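Local coordinates for uncharacterized protein RPA4348 (PDB 3DM8), which is of unknown function but belongs to the SnoaL-like group of the NTF2 superfamily and may be an isomerase, at residues H4-F9 with M105-Q110. Numbering follows the deposited sequence.
Sequences HSLWRF and MALFTQ
Leu6, which meets Thr109 and Leu107 across the contact, donates its backbone N-H to ND1 of His4, N to ND1 2.9 Å. The bond is nearly straight (163°) and close to the imidazole plane, so His4 serves as the N-cap of the helix and satisfies an amide that the first turn leaves without a helical acceptor. The other ring nitrogen, NE2, bonds to the carbonyl of Gly80, tying the helix start to the loop after strand 67-79.

The side chain of Leu6 does the apolar work. Its chi1 (175°) sends CG out anti to the backbone N, and chi2 (64°) then turns CD1 to the strand, 4.0 Å from OG1 of Thr109. Leucine suits this place because its branches serve two surfaces: CD2 rests over one face of the Trp7 indole, towards the rim. The Leu6 and Thr109 side chains run roughly perpendicular. Threonine is at home here because its hydroxyl bonds to the carbonyl of Ala84 on the adjacent strand, so a polar atom can be buried beside a methyl. Leu107 offers an apolar methyl, CD2, 4.2 Å from Leu6 CD1, and also packs on Leu119.

Further along the helix, Phe9 points at the strand, its large ring reaching Leu116 on the sheet and Leu25 and Ile28. Ala106, Phe108 and Gln110 face away from the helix and pack against the second subunit. The contact thus seats the first turn of helix 5-19 on one face of the curved mixed sheet of an NTF2-like α+β cone, where strands 83-94 and 115-123 flank strand 100-112 and helix 23-28 adjoins Phe9.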
loop_
_atom_site.group_PDB
_atom_site.type_symbol
_atom_site.label_atom_id
_atom_site.label_comp_id
_atom_site.label_asym_id
_atom_site.label_seq_id
_atom_site.Cartn_x
_atom_site.Cartn_y
_atom_site.Cartn_z
ATOM N N HIS A 4 10.285 19.269 -1.415
ATOM C CA HIS A 4 10.014 18.221 -0.452
ATOM C C HIS A 4 11.086 17.124 -0.511
ATOM O O HIS A 4 11.533 16.723 -1.566
ATOM C CB HIS A 4 8.615 17.660 -0.674
ATOM C CG HIS A 4 8.064 16.955 0.521
ATOM N ND1 HIS A 4 8.455 15.690 0.864
ATOM C CD2 HIS A 4 7.172 17.345 1.467
ATOM C CE1 HIS A 4 7.831 15.319 1.970
ATOM N NE2 HIS A 4 7.032 16.305 2.347
ATOM N N SER A 5 11.446 16.652 0.675
ATOM C CA SER A 5 12.424 15.576 0.869
ATOM C C SER A 5 12.048 14.321 0.135
ATOM O O SER A 5 12.920 13.508 -0.204
ATOM C CB SER A 5 12.622 15.277 2.364
ATOM O OG SER A 5 13.296 16.377 2.998
ATOM N N LEU A 6 10.762 14.148 -0.112
ATOM C CA LEU A 6 10.318 12.928 -0.842
ATOM C C LEU A 6 10.911 12.922 -2.275
ATOM O O LEU A 6 11.391 11.901 -2.797
ATOM C CB LEU A 6 8.804 12.868 -0.907
ATOM C CG LEU A 6 8.229 11.716 -1.734
ATOM C CD1 LEU A 6 8.606 10.371 -1.084
ATOM C CD2 LEU A 6 6.692 11.858 -2.019
ATOM N N TRP A 7 10.862 14.091 -2.886
ATOM C CA TRP A 7 11.373 14.263 -4.263
ATOM C C TRP A 7 12.900 14.067 -4.317
ATOM O O TRP A 7 13.463 13.492 -5.281
ATOM C CB TRP A 7 10.924 15.600 -4.883
ATOM C CG TRP A 7 9.419 15.840 -4.726
ATOM C CD1 TRP A 7 8.821 16.939 -4.216
ATOM C CD2 TRP A 7 8.371 14.931 -5.058
ATOM N NE1 TRP A 7 7.446 16.785 -4.230
ATOM C CE2 TRP A 7 7.151 15.548 -4.718
ATOM C CE3 TRP A 7 8.348 13.646 -5.590
ATOM C CZ2 TRP A 7 5.920 14.931 -4.917
ATOM C CZ3 TRP A 7 7.114 13.034 -5.805
ATOM C CH2 TRP A 7 5.927 13.677 -5.479
ATOM N N ARG A 8 13.564 14.562 -3.287
ATOM C CA ARG A 8 15.030 14.423 -3.177
ATOM C C ARG A 8 15.419 12.960 -3.014
ATOM O O ARG A 8 16.386 12.461 -3.619
ATOM C CB ARG A 8 15.596 15.272 -2.048
ATOM C CG ARG A 8 15.388 16.744 -2.217
ATOM C CD ARG A 8 16.036 17.513 -1.096
ATOM N NE ARG A 8 15.642 16.990 0.206
ATOM C CZ ARG A 8 16.486 16.461 1.093
ATOM N NH1 ARG A 8 17.782 16.405 0.835
ATOM N NH2 ARG A 8 16.027 16.020 2.247
ATOM N N PHE A 9 14.631 12.264 -2.203
ATOM C CA PHE A 9 14.843 10.837 -1.980
ATOM C C PHE A 9 14.584 10.065 -3.256
ATOM O O PHE A 9 15.327 9.170 -3.623
ATOM C CB PHE A 9 13.934 10.322 -0.853
ATOM C CG PHE A 9 13.868 8.848 -0.755
ATOM C CD1 PHE A 9 14.962 8.109 -0.384
ATOM C CD2 PHE A 9 12.679 8.200 -0.953
ATOM C CE1 PHE A 9 14.902 6.731 -0.303
ATOM C CE2 PHE A 9 12.614 6.810 -0.837
ATOM C CZ PHE A 9 13.735 6.088 -0.536
ATOM N N MET A 105 3.046 0.098 -5.810
ATOM C CA MET A 105 3.516 0.203 -4.428
ATOM C C MET A 105 2.848 1.388 -3.732
ATOM O O MET A 105 2.512 2.370 -4.365
ATOM C CB MET A 105 5.032 0.379 -4.369
ATOM C CG MET A 105 5.846 -0.596 -5.177
ATOM S SD MET A 105 7.588 -0.014 -5.345
ATOM C CE MET A 105 7.381 1.393 -6.415
ATOM N N ALA A 106 2.685 1.249 -2.424
ATOM C CA ALA A 106 2.260 2.324 -1.539
ATOM C C ALA A 106 3.356 2.533 -0.507
ATOM O O ALA A 106 3.785 1.585 0.166
ATOM C CB ALA A 106 0.946 1.959 -0.852
ATOM N N LEU A 107 3.815 3.772 -0.428
ATOM C CA LEU A 107 5.003 4.187 0.336
ATOM C C LEU A 107 4.607 5.233 1.390
ATOM O O LEU A 107 3.962 6.214 1.077
ATOM C CB LEU A 107 5.994 4.803 -0.690
ATOM C CG LEU A 107 7.286 5.385 -0.201
ATOM C CD1 LEU A 107 8.165 4.204 0.219
ATOM C CD2 LEU A 107 7.933 6.195 -1.325
ATOM N N PHE A 108 4.977 4.986 2.641
ATOM C CA PHE A 108 4.860 5.943 3.714
ATOM C C PHE A 108 6.209 6.273 4.255
ATOM O O PHE A 108 6.962 5.366 4.647
ATOM C CB PHE A 108 3.978 5.402 4.851
ATOM C CG PHE A 108 2.548 5.106 4.427
ATOM C CD1 PHE A 108 2.254 4.019 3.622
ATOM C CD2 PHE A 108 1.538 5.926 4.837
ATOM C CE1 PHE A 108 0.942 3.777 3.237
ATOM C CE2 PHE A 108 0.229 5.694 4.431
ATOM C CZ PHE A 108 -0.035 4.590 3.634
ATOM N N THR A 109 6.534 7.576 4.265
ATOM C CA THR A 109 7.855 8.024 4.662
ATOM C C THR A 109 7.798 9.124 5.724
ATOM O O THR A 109 6.885 9.925 5.773
ATOM C CB THR A 109 8.627 8.605 3.439
ATOM O OG1 THR A 109 7.805 9.530 2.787
ATOM C CG2 THR A 109 8.926 7.541 2.417
ATOM N N GLN A 110 8.790 9.094 6.577
ATOM C CA GLN A 110 9.011 10.121 7.559
ATOM C C GLN A 110 10.439 10.645 7.400
ATOM O O GLN A 110 11.361 9.884 7.080
ATOM C CB GLN A 110 8.822 9.551 8.993
ATOM C CG GLN A 110 7.423 8.983 9.329
ATOM C CD GLN A 110 6.329 10.009 9.583
ATOM O OE1 GLN A 110 6.580 11.177 9.976
ATOM N NE2 GLN A 110 5.080 9.567 9.399
#